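Local structure of maltose/maltodextrin-binding protein (Thermus thermophilus, 2GH9) at residues I3-H8 with L58-P63; D90-A95 with I306-S311; F149-G154 with N207-G212; D201-Y206 with L354-P359. The protein binds maltotriose in the cleft of a periplasmic-binding-protein fold, probably as the sugar-capturing component of a maltodextrin uptake system. All blocks are in the same frame, centred on the assembly; numbering follows the deposited sequence.

Contact 1: I3-H8 with L58-P63. With GLC (alpha-D-glucopyranose), chain B.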
# COMPACT_ATOMS: atom_id res chain seq x y z
N ILE A 3 -17.73 0.12 -21.15
CA ILE A 3 -17.55 0.00 -19.70
C ILE A 3 -16.57 1.06 -19.22
O ILE A 3 -15.74 1.52 -19.99
CB ILE A 3 -17.07 -1.39 -19.27
CG1 ILE A 3 -15.84 -1.83 -20.08
CG2 ILE A 3 -18.23 -2.40 -19.39
CD1 ILE A 3 -15.11 -2.96 -19.48
N THR A 4 -16.68 1.45 -17.95
CA THR A 4 -15.77 2.44 -17.38
C THR A 4 -14.95 1.83 -16.24
O THR A 4 -15.43 0.98 -15.49
CB THR A 4 -16.50 3.71 -16.91
OG1 THR A 4 -17.31 3.42 -15.77
CG2 THR A 4 -17.39 4.27 -18.04
N VAL A 5 -13.69 2.27 -16.18
CA VAL A 5 -12.72 1.83 -15.18
C VAL A 5 -12.27 3.04 -14.39
O VAL A 5 -11.80 4.00 -14.97
CB VAL A 5 -11.47 1.19 -15.84
CG1 VAL A 5 -10.44 0.70 -14.78
CG2 VAL A 5 -11.88 0.06 -16.73
N TRP A 6 -12.44 3.01 -13.07
CA TRP A 6 -11.77 3.96 -12.18
C TRP A 6 -10.40 3.44 -11.81
O TRP A 6 -10.27 2.26 -11.45
CB TRP A 6 -12.58 4.19 -10.92
CG TRP A 6 -13.76 5.05 -11.13
CD1 TRP A 6 -14.08 5.76 -12.25
CD2 TRP A 6 -14.79 5.32 -10.18
NE1 TRP A 6 -15.26 6.43 -12.07
CE2 TRP A 6 -15.71 6.19 -10.79
CE3 TRP A 6 -15.04 4.89 -8.86
CZ2 TRP A 6 -16.85 6.66 -10.14
CZ3 TRP A 6 -16.16 5.35 -8.21
CH2 TRP A 6 -17.06 6.24 -8.86
N THR A 7 -9.38 4.30 -11.90
CA THR A 7 -8.02 3.92 -11.50
C THR A 7 -7.28 5.05 -10.78
O THR A 7 -7.48 6.22 -11.09
CB THR A 7 -7.17 3.47 -12.73
OG1 THR A 7 -5.93 2.94 -12.28
CG2 THR A 7 -6.92 4.62 -13.69
N HIS A 8 -6.40 4.67 -9.86
CA HIS A 8 -5.50 5.61 -9.17
C HIS A 8 -4.09 5.58 -9.77
O HIS A 8 -3.15 6.22 -9.26
CB HIS A 8 -5.43 5.33 -7.67
CG HIS A 8 -5.11 3.91 -7.29
ND1 HIS A 8 -3.82 3.47 -7.08
CD2 HIS A 8 -5.92 2.86 -7.02
CE1 HIS A 8 -3.85 2.19 -6.73
NE2 HIS A 8 -5.11 1.80 -6.67
N LEU A 58 -15.73 -1.18 -13.11
CA LEU A 58 -14.68 -1.84 -12.35
C LEU A 58 -13.68 -0.84 -11.77
O LEU A 58 -13.63 0.33 -12.16
CB LEU A 58 -13.98 -2.95 -13.16
CG LEU A 58 -13.35 -2.78 -14.55
CD1 LEU A 58 -12.49 -4.00 -14.89
CD2 LEU A 58 -14.42 -2.58 -15.59
N VAL A 59 -12.92 -1.31 -10.77
CA VAL A 59 -11.83 -0.50 -10.20
C VAL A 59 -10.58 -1.32 -10.39
O VAL A 59 -10.53 -2.47 -9.95
CB VAL A 59 -12.00 -0.16 -8.71
CG1 VAL A 59 -10.91 0.85 -8.26
CG2 VAL A 59 -13.37 0.42 -8.43
N VAL A 60 -9.63 -0.75 -11.11
CA VAL A 60 -8.29 -1.31 -11.32
C VAL A 60 -7.27 -0.32 -10.72
O VAL A 60 -6.93 0.68 -11.36
CB VAL A 60 -8.01 -1.47 -12.80
CG1 VAL A 60 -6.62 -2.06 -13.02
CG2 VAL A 60 -9.09 -2.36 -13.47
N THR A 61 -6.76 -0.53 -9.50
CA THR A 61 -7.08 -1.61 -8.57
C THR A 61 -7.45 -0.99 -7.22
O THR A 61 -7.25 0.21 -6.98
CB THR A 61 -5.85 -2.51 -8.35
OG1 THR A 61 -4.67 -1.69 -8.18
CG2 THR A 61 -5.67 -3.49 -9.55
N VAL A 62 -7.99 -1.81 -6.33
CA VAL A 62 -8.19 -1.42 -4.94
C VAL A 62 -7.25 -2.20 -4.03
O VAL A 62 -6.94 -3.35 -4.31
CB VAL A 62 -9.67 -1.67 -4.45
CG1 VAL A 62 -10.68 -0.86 -5.29
CG2 VAL A 62 -10.01 -3.22 -4.40
N PRO A 63 -6.83 -1.58 -2.90
CA PRO A 63 -6.07 -2.31 -1.90
C PRO A 63 -7.02 -3.20 -1.11
O PRO A 63 -8.19 -2.84 -0.92
CB PRO A 63 -5.50 -1.20 -1.00
CG PRO A 63 -6.53 -0.13 -1.09
CD PRO A 63 -7.08 -0.20 -2.49
C1 GLC B . -1.00 6.26 -5.73
C2 GLC B . -0.60 4.79 -5.85
C3 GLC B . -1.09 4.03 -4.63
C4 GLC B . -0.51 4.67 -3.36
C5 GLC B . -0.90 6.15 -3.26
C6 GLC B . -0.18 6.85 -2.09
O1 GLC B . -2.41 6.36 -5.85
O2 GLC B . -1.12 4.22 -7.07
O3 GLC B . -0.75 2.64 -4.70
O4 GLC B . -1.10 4.06 -2.23
O5 GLC B . -0.57 6.81 -4.48
O6 GLC B . -0.50 8.25 -2.02
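Strand 3-7 and the strand at L58-V59 run side by side as a parallel pair, V5 bridged to L58 and W6 to V59, and their ends lead to the maltotriose pocket, which H8 and P63 help to line. The backbone zips through L58 N to T4 O, W6 N to L58 O (3.1 Å) and V60 N to W6 O. Beyond W6 the threonine hydroxyl takes over: T7 OG1 gives its hydrogen to V60 O at 2.6 Å, its place anti to the backbone N (chi1 -172°) letting it meet that carbonyl nearly head-on. On the V5 face, CG1 of V5 meets V60 CG2 at 3.6 Å while its CG2 lies against L58 CD2. The H8 ring works by its two nitrogens, both partners near the ring plane: ND1 bonds glucose O2 at 2.8 Å, and NE2 makes a weak, bent bond to T61 O (2.7 Å, 121°). With an alanine in place of H8, glucose O2 would probably lose this partner and T61 O its imidazole mate. Q269 of the neighbouring strand 265-273 bonds T61 OG1 and, weakly, H8 NE2. Helices 11-26 and 280-290 pack on the side of V5 and V60, and helix 39-49 covers W6 and V59.

Contact 2: D90-A95 with I306-S311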
# COMPACT_ATOMS: atom_id res chain seq x y z
N ASP A 90 -2.84 -20.95 -9.08
CA ASP A 90 -1.60 -20.25 -9.38
C ASP A 90 -1.39 -19.00 -8.50
O ASP A 90 -0.29 -18.44 -8.46
CB ASP A 90 -1.54 -19.87 -10.85
CG ASP A 90 -0.39 -18.98 -11.17
OD1 ASP A 90 0.77 -19.43 -11.01
OD2 ASP A 90 -0.64 -17.81 -11.58
N LEU A 91 -2.43 -18.57 -7.80
CA LEU A 91 -2.34 -17.40 -6.91
C LEU A 91 -1.70 -17.74 -5.56
O LEU A 91 -1.96 -18.80 -4.98
CB LEU A 91 -3.73 -16.81 -6.65
CG LEU A 91 -4.59 -16.33 -7.83
CD1 LEU A 91 -5.97 -15.90 -7.33
CD2 LEU A 91 -3.94 -15.21 -8.60
N GLN A 92 -0.87 -16.83 -5.06
CA GLN A 92 -0.34 -16.93 -3.71
C GLN A 92 -1.47 -16.93 -2.69
O GLN A 92 -2.41 -16.13 -2.76
CB GLN A 92 0.59 -15.75 -3.43
CG GLN A 92 1.88 -15.76 -4.22
CD GLN A 92 2.64 -14.45 -4.16
OE1 GLN A 92 2.09 -13.40 -3.78
NE2 GLN A 92 3.92 -14.49 -4.54
N GLY A 93 -1.39 -17.85 -1.73
CA GLY A 93 -2.36 -17.94 -0.64
C GLY A 93 -2.76 -16.65 0.06
O GLY A 93 -3.92 -16.43 0.34
N VAL A 94 -1.80 -15.80 0.39
CA VAL A 94 -2.11 -14.55 1.10
C VAL A 94 -2.94 -13.60 0.22
O VAL A 94 -3.75 -12.84 0.73
CB VAL A 94 -0.83 -13.80 1.56
CG1 VAL A 94 -0.05 -14.62 2.60
CG2 VAL A 94 0.03 -13.48 0.38
N ALA A 95 -2.72 -13.64 -1.09
CA ALA A 95 -3.46 -12.79 -2.02
C ALA A 95 -4.91 -13.24 -2.16
O ALA A 95 -5.82 -12.41 -2.23
CB ALA A 95 -2.78 -12.78 -3.38
N ILE A 306 4.46 -6.24 -7.42
CA ILE A 306 4.90 -7.63 -7.58
C ILE A 306 3.71 -8.52 -7.93
O ILE A 306 2.72 -8.49 -7.21
CB ILE A 306 5.60 -8.14 -6.30
CG1 ILE A 306 6.70 -7.15 -5.85
CG2 ILE A 306 6.18 -9.58 -6.48
CD1 ILE A 306 7.63 -6.67 -6.99
N PRO A 307 3.78 -9.30 -9.02
CA PRO A 307 2.68 -10.25 -9.30
C PRO A 307 2.32 -11.17 -8.14
O PRO A 307 3.21 -11.62 -7.40
CB PRO A 307 3.22 -11.07 -10.48
CG PRO A 307 4.12 -10.11 -11.19
CD PRO A 307 4.80 -9.33 -10.08
N VAL A 308 1.03 -11.43 -7.94
CA VAL A 308 0.61 -12.44 -6.97
C VAL A 308 0.45 -13.84 -7.63
O VAL A 308 0.08 -14.81 -6.97
CB VAL A 308 -0.68 -12.03 -6.24
CG1 VAL A 308 -0.44 -10.72 -5.43
CG2 VAL A 308 -1.81 -11.86 -7.21
N SER A 309 0.73 -13.91 -8.93
CA SER A 309 0.81 -15.19 -9.64
C SER A 309 2.13 -15.88 -9.28
O SER A 309 3.20 -15.37 -9.60
CB SER A 309 0.71 -14.98 -11.15
OG SER A 309 1.10 -16.12 -11.90
N LYS A 310 2.05 -17.04 -8.63
CA LYS A 310 3.25 -17.86 -8.38
C LYS A 310 4.10 -18.01 -9.64
O LYS A 310 5.30 -17.74 -9.64
CB LYS A 310 2.87 -19.26 -7.90
CG LYS A 310 2.27 -19.34 -6.52
CD LYS A 310 2.05 -20.81 -6.17
CE LYS A 310 0.91 -21.03 -5.18
NZ LYS A 310 0.48 -22.47 -5.10
N SER A 311 3.44 -18.45 -10.71
CA SER A 311 4.04 -18.61 -12.04
C SER A 311 4.80 -17.35 -12.51
O SER A 311 6.00 -17.41 -12.84
CB SER A 311 2.91 -18.98 -13.03
OG SER A 311 3.29 -18.87 -14.38
O HOH W 1 4.15 -11.34 -4.80
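D90 reaches the backbone N of S311 with its carboxylate where helix 85-90 gives way to helix 93-98 and strand 306-307 turns into helix 310-315, two helix starts brought together at a single bridge, L91 with S309. The D90 carboxylate lies across the first turn of helix 310-315. With CG turned away from its own backbone N (chi1 171°), the two oxygens divide the work: OD1 accepts from S311 N at 2.9 Å through the syn lone pair, and OD2 faces S309 OG, a pair whose very short modelled length is doubtful. S309, the N-cap residue, caps A312 N with the same hydroxyl. A leucine in place of D90 would probably leave S311 N without its carboxylate acceptor at the start of helix 310-315. K310 lays its aliphatic chain along the D90-L91 backbone, CG over D90 O and CE 3.6 Å from L91 O, its NZ turning to A89 O in a weak bond.

Q92 lies at about a right angle to V308, its extended chain passing V308 O so that OE1 comes 3.6 Å from V308 CA. From the helix beyond, A95 CB presses on V308 CB at 3.6 Å, and P109 of strand 104-113 backs L91, A95 and V308 together. Two backbone bonds flank the L91-S309 bridge: K310 N bonds D90 O at 2.7 Å, and Q92 N bonds V308 O almost straight, at 169°. A water completes the join, donating to Q92 OE1 at 3.1 Å and to P307 O at 2.8 Å.

Contact 3: F149-G154 with N207-G212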
# COMPACT_ATOMS: atom_id res chain seq x y z
N PHE A 149 17.05 11.78 3.84
CA PHE A 149 15.87 10.95 4.04
C PHE A 149 14.58 11.73 4.21
O PHE A 149 14.46 12.63 5.05
CB PHE A 149 16.06 10.02 5.24
CG PHE A 149 14.84 9.22 5.56
CD1 PHE A 149 14.39 8.23 4.68
CD2 PHE A 149 14.12 9.44 6.73
CE1 PHE A 149 13.26 7.51 4.96
CE2 PHE A 149 12.99 8.69 7.02
CZ PHE A 149 12.57 7.74 6.13
N LEU A 150 13.58 11.35 3.41
CA LEU A 150 12.27 11.94 3.47
C LEU A 150 11.23 10.84 3.26
O LEU A 150 11.50 9.84 2.60
CB LEU A 150 12.11 13.03 2.40
CG LEU A 150 12.92 14.34 2.56
CD1 LEU A 150 12.59 15.30 1.38
CD2 LEU A 150 12.60 14.97 3.91
N TYR A 151 10.05 11.05 3.83
CA TYR A 151 8.91 10.15 3.61
C TYR A 151 7.61 10.82 4.08
O TYR A 151 7.65 11.86 4.75
CB TYR A 151 9.12 8.78 4.31
CG TYR A 151 8.75 8.71 5.78
CD1 TYR A 151 9.48 9.42 6.73
CD2 TYR A 151 7.71 7.90 6.23
CE1 TYR A 151 9.16 9.37 8.06
CE2 TYR A 151 7.37 7.84 7.58
CZ TYR A 151 8.12 8.59 8.49
OH TYR A 151 7.86 8.57 9.83
N ASN A 152 6.48 10.22 3.72
CA ASN A 152 5.17 10.69 4.14
C ASN A 152 4.94 10.47 5.64
O ASN A 152 4.21 9.59 6.05
CB ASN A 152 4.08 10.03 3.28
CG ASN A 152 2.74 10.70 3.41
OD1 ASN A 152 2.58 11.72 4.10
ND2 ASN A 152 1.74 10.13 2.71
N ILE A 153 5.55 11.34 6.44
CA ILE A 153 5.65 11.17 7.89
C ILE A 153 4.32 11.14 8.64
O ILE A 153 4.21 10.49 9.68
CB ILE A 153 6.63 12.26 8.47
CG1 ILE A 153 6.91 12.05 9.96
CG2 ILE A 153 6.12 13.67 8.22
CD1 ILE A 153 8.19 12.76 10.41
N GLY A 154 3.32 11.84 8.14
CA GLY A 154 2.03 11.87 8.78
C GLY A 154 1.15 10.67 8.51
O GLY A 154 0.17 10.49 9.17
N ASN A 207 16.42 15.42 13.08
CA ASN A 207 16.32 16.50 12.09
C ASN A 207 16.39 15.99 10.64
O ASN A 207 17.18 16.50 9.82
CB ASN A 207 17.39 17.59 12.36
CG ASN A 207 17.14 18.87 11.55
OD1 ASN A 207 16.00 19.35 11.45
ND2 ASN A 207 18.20 19.40 10.97
N LEU A 208 15.57 14.98 10.34
CA LEU A 208 15.58 14.36 9.02
C LEU A 208 14.38 14.78 8.16
O LEU A 208 14.52 15.04 6.96
CB LEU A 208 15.66 12.82 9.14
CG LEU A 208 16.98 12.23 9.63
CD1 LEU A 208 16.96 10.70 9.60
CD2 LEU A 208 18.14 12.74 8.79
N VAL A 209 13.21 14.86 8.80
CA VAL A 209 11.96 15.11 8.11
C VAL A 209 11.29 16.37 8.66
O VAL A 209 10.61 16.31 9.67
CB VAL A 209 11.00 13.90 8.22
CG1 VAL A 209 9.82 14.08 7.28
CG2 VAL A 209 11.78 12.57 7.89
N PRO A 210 11.50 17.52 8.01
CA PRO A 210 10.89 18.76 8.50
C PRO A 210 9.37 18.87 8.29
O PRO A 210 8.74 17.99 7.71
CB PRO A 210 11.62 19.86 7.71
CG PRO A 210 12.11 19.18 6.47
CD PRO A 210 12.35 17.74 6.82
N GLU A 211 8.82 19.97 8.79
CA GLU A 211 7.43 20.32 8.58
C GLU A 211 7.09 20.36 7.08
O GLU A 211 7.93 20.63 6.21
CB GLU A 211 7.14 21.66 9.27
CG GLU A 211 5.84 22.33 8.86
CD GLU A 211 4.60 21.58 9.30
OE1 GLU A 211 4.58 21.10 10.46
OE2 GLU A 211 3.63 21.52 8.51
N GLY A 212 5.84 20.02 6.77
CA GLY A 212 5.33 20.12 5.41
C GLY A 212 5.53 18.89 4.54
O GLY A 212 4.93 18.80 3.47
O HOH W 2 16.69 14.35 5.17
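V209 pushes its two methyls into the bend made by F149, Y151 and I153, and this is the dense part of the contact. The valine sits on the loop between helices 189-204 and 215-224; the bend starts at F149 and runs on from the weakly bonded edge strand, at about 149-150, of the four-stranded sheet. I153 and V209 reach toward each other tip to tip, CD1 of I153 standing 3.7 Å from V209 CB and its CG2 3.8 Å from V209 CG1. The other methyl, V209 CG2, lies at the edge of the Y151 ring, 4.1 Å from CD1, and comes to F149 CD2 at an oblique angle. The tyrosine is brought there by a chi1 of 84°, its CG lodged between the backbone N and carbonyl carbon; N159 bonds its hydroxyl end.

Away from V209 the contacts are fewer. L150 CD2 comes 3.6 Å from L208 O and reaches P210 CD at 4.0 Å, the leucine and proline side chains crossing at about a right angle, and P210 is only partly buried. F149 O and L208 O approach to 3.1 Å as two acceptors that cannot bond each other. A water beside them accepts from F149 N and donates to L208 O at 2.9 Å. The loop is therefore joined to the strand by apolar packing and this water rather than by direct hydrogen bonds, while V209 O accepts from R203 NE of the preceding helix.

Contact 4: D201-Y206 with L354-P359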
# COMPACT_ATOMS: atom_id res chain seq x y z
N ASP A 201 11.02 12.05 16.91
CA ASP A 201 12.47 12.18 16.90
C ASP A 201 13.01 12.33 15.50
O ASP A 201 14.05 12.95 15.32
CB ASP A 201 13.16 10.99 17.59
CG ASP A 201 12.91 10.93 19.09
OD1 ASP A 201 12.39 11.90 19.68
OD2 ASP A 201 13.25 9.89 19.70
N LEU A 202 12.34 11.72 14.52
CA LEU A 202 12.74 11.85 13.11
C LEU A 202 12.73 13.32 12.69
O LEU A 202 13.44 13.72 11.77
CB LEU A 202 11.82 11.00 12.19
CG LEU A 202 12.02 9.46 12.18
CD1 LEU A 202 11.01 8.73 11.29
CD2 LEU A 202 13.43 9.11 11.72
N ARG A 203 11.91 14.13 13.35
CA ARG A 203 11.89 15.57 13.08
C ARG A 203 12.72 16.34 14.10
O ARG A 203 13.62 17.04 13.74
CB ARG A 203 10.46 16.09 13.06
CG ARG A 203 10.33 17.58 12.75
CD ARG A 203 8.87 17.92 12.51
NE ARG A 203 8.44 17.43 11.20
CZ ARG A 203 7.17 17.29 10.81
NH1 ARG A 203 6.18 17.60 11.61
NH2 ARG A 203 6.91 16.83 9.59
N PHE A 204 12.41 16.18 15.38
CA PHE A 204 12.93 17.10 16.41
C PHE A 204 14.28 16.73 17.03
O PHE A 204 14.91 17.57 17.70
CB PHE A 204 11.89 17.25 17.51
CG PHE A 204 10.56 17.73 17.03
CD1 PHE A 204 10.46 18.92 16.31
CD2 PHE A 204 9.40 16.99 17.28
CE1 PHE A 204 9.21 19.37 15.85
CE2 PHE A 204 8.17 17.43 16.82
CZ PHE A 204 8.07 18.62 16.11
N LYS A 205 14.71 15.48 16.86
CA LYS A 205 15.99 15.05 17.41
C LYS A 205 16.97 14.81 16.29
O LYS A 205 18.07 15.36 16.29
CB LYS A 205 15.85 13.76 18.22
CG LYS A 205 17.20 13.31 18.80
CD LYS A 205 17.16 11.92 19.39
CE LYS A 205 16.24 11.82 20.59
NZ LYS A 205 16.52 10.53 21.32
N TYR A 206 16.57 13.96 15.34
CA TYR A 206 17.46 13.56 14.27
C TYR A 206 17.44 14.55 13.12
O TYR A 206 18.34 14.53 12.29
CB TYR A 206 17.14 12.13 13.77
CG TYR A 206 17.02 11.08 14.87
CD1 TYR A 206 18.12 10.76 15.69
CD2 TYR A 206 15.83 10.40 15.08
CE1 TYR A 206 18.02 9.78 16.68
CE2 TYR A 206 15.72 9.44 16.08
CZ TYR A 206 16.81 9.13 16.87
OH TYR A 206 16.66 8.20 17.86
N LEU A 354 -0.62 14.91 15.14
CA LEU A 354 -0.58 15.63 16.43
C LEU A 354 0.78 15.48 17.13
O LEU A 354 1.32 16.44 17.69
CB LEU A 354 -1.65 15.10 17.39
CG LEU A 354 -2.96 15.87 17.58
CD1 LEU A 354 -3.66 16.11 16.28
CD2 LEU A 354 -3.85 15.09 18.55
N ALA A 355 1.31 14.26 17.11
CA ALA A 355 2.60 13.98 17.72
C ALA A 355 3.70 14.84 17.11
O ALA A 355 4.48 15.47 17.83
CB ALA A 355 2.94 12.48 17.62
N ILE A 356 3.74 14.90 15.78
CA ILE A 356 4.83 15.57 15.05
C ILE A 356 4.63 17.08 14.85
O ILE A 356 5.51 17.75 14.35
CB ILE A 356 5.11 14.89 13.66
CG1 ILE A 356 3.97 15.11 12.65
CG2 ILE A 356 5.36 13.40 13.87
CD1 ILE A 356 4.19 14.49 11.26
N GLN A 357 3.47 17.59 15.25
CA GLN A 357 3.17 19.00 15.08
C GLN A 357 4.03 19.86 16.02
O GLN A 357 4.52 20.91 15.61
CB GLN A 357 1.67 19.23 15.31
CG GLN A 357 1.24 20.61 15.77
CD GLN A 357 -0.23 20.64 16.10
OE1 GLN A 357 -0.63 20.63 17.28
NE2 GLN A 357 -1.07 20.61 15.06
N ARG A 358 4.20 19.40 17.27
CA ARG A 358 5.03 20.12 18.24
C ARG A 358 5.90 19.17 19.08
O ARG A 358 5.50 18.04 19.37
CB ARG A 358 4.13 20.97 19.16
CG ARG A 358 3.25 20.17 20.11
CD ARG A 358 2.14 21.04 20.73
NE ARG A 358 2.70 21.97 21.72
CZ ARG A 358 2.80 21.73 23.03
NH1 ARG A 358 2.38 20.58 23.56
NH2 ARG A 358 3.33 22.67 23.83
N PRO A 359 7.12 19.63 19.48
CA PRO A 359 8.00 18.91 20.42
C PRO A 359 7.36 18.53 21.76
O PRO A 359 7.69 17.48 22.33
CB PRO A 359 9.14 19.91 20.66
CG PRO A 359 9.16 20.76 19.45
CD PRO A 359 7.74 20.88 19.00
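The CA atoms come no nearer than 6.6 Å, F204 to P359, and those of R203 and I356 stand 7.3 Å apart, so side chains must bridge the gap. F204 and P359 do so first, at a junction between the C-terminal ends of two helices, 189-204 and 341-357, in the two-lobed periplasmic-binding-protein fold. The proline lies across one face of the phenylalanine ring: P359 CG stands 3.9 Å from the ring centroid, 13° off the normal, a CH-pi contact placed over the middle. R203 CG rests on the opposite face, nearer the rim, so the ring is sandwiched between its own neighbour and the proline. Its outer end slides under the turn, CZ 3.7 Å from P359 CD and 3.2 Å from I356 O.

That carbonyl is also the target of the arginine. The R203 chain runs out extended and then bends at chi3 (-74°), which brings the guanidinium across I356 at about a right angle. NH1 lies 3.5 Å from I356 CG1 and CD1 sits nearby. The remaining nitrogens turn back to their own side of the junction: NE bonds V209 O and NH2 makes a weak bond to P210 O, which probably limits the rotation of the group. K200, about one turn earlier on the helix, adds a bond to P359 O. Between the helix ends themselves the polar link is R203 NH1 to I356 O at 2.8 Å, the donor standing 53° out of the carbonyl plane.

How the contacts relate
Contacts 1 and 2 reach the same mixed sheet, their centres 20 Å apart, whereas contacts 3 and 4 lie on the far side of the chain's centre, 31 Å and 37 Å from contact 1, centre to centre. Contact 1 touches the bound sugar itself; V308 of contact 2, Y151 of contact 3 and I356 of contact 4 have side chains about 12, 10 and 13 Å from a glucose. Contacts 3 and 4 are neighbours, with centres 9 Å apart: L208 N probably bonds L202 O, and R203 serves both, so the loop 207-212 and helix end 354-359 share one arginine. Along the sequence these two contacts cross, while contact 1 closes before the others open.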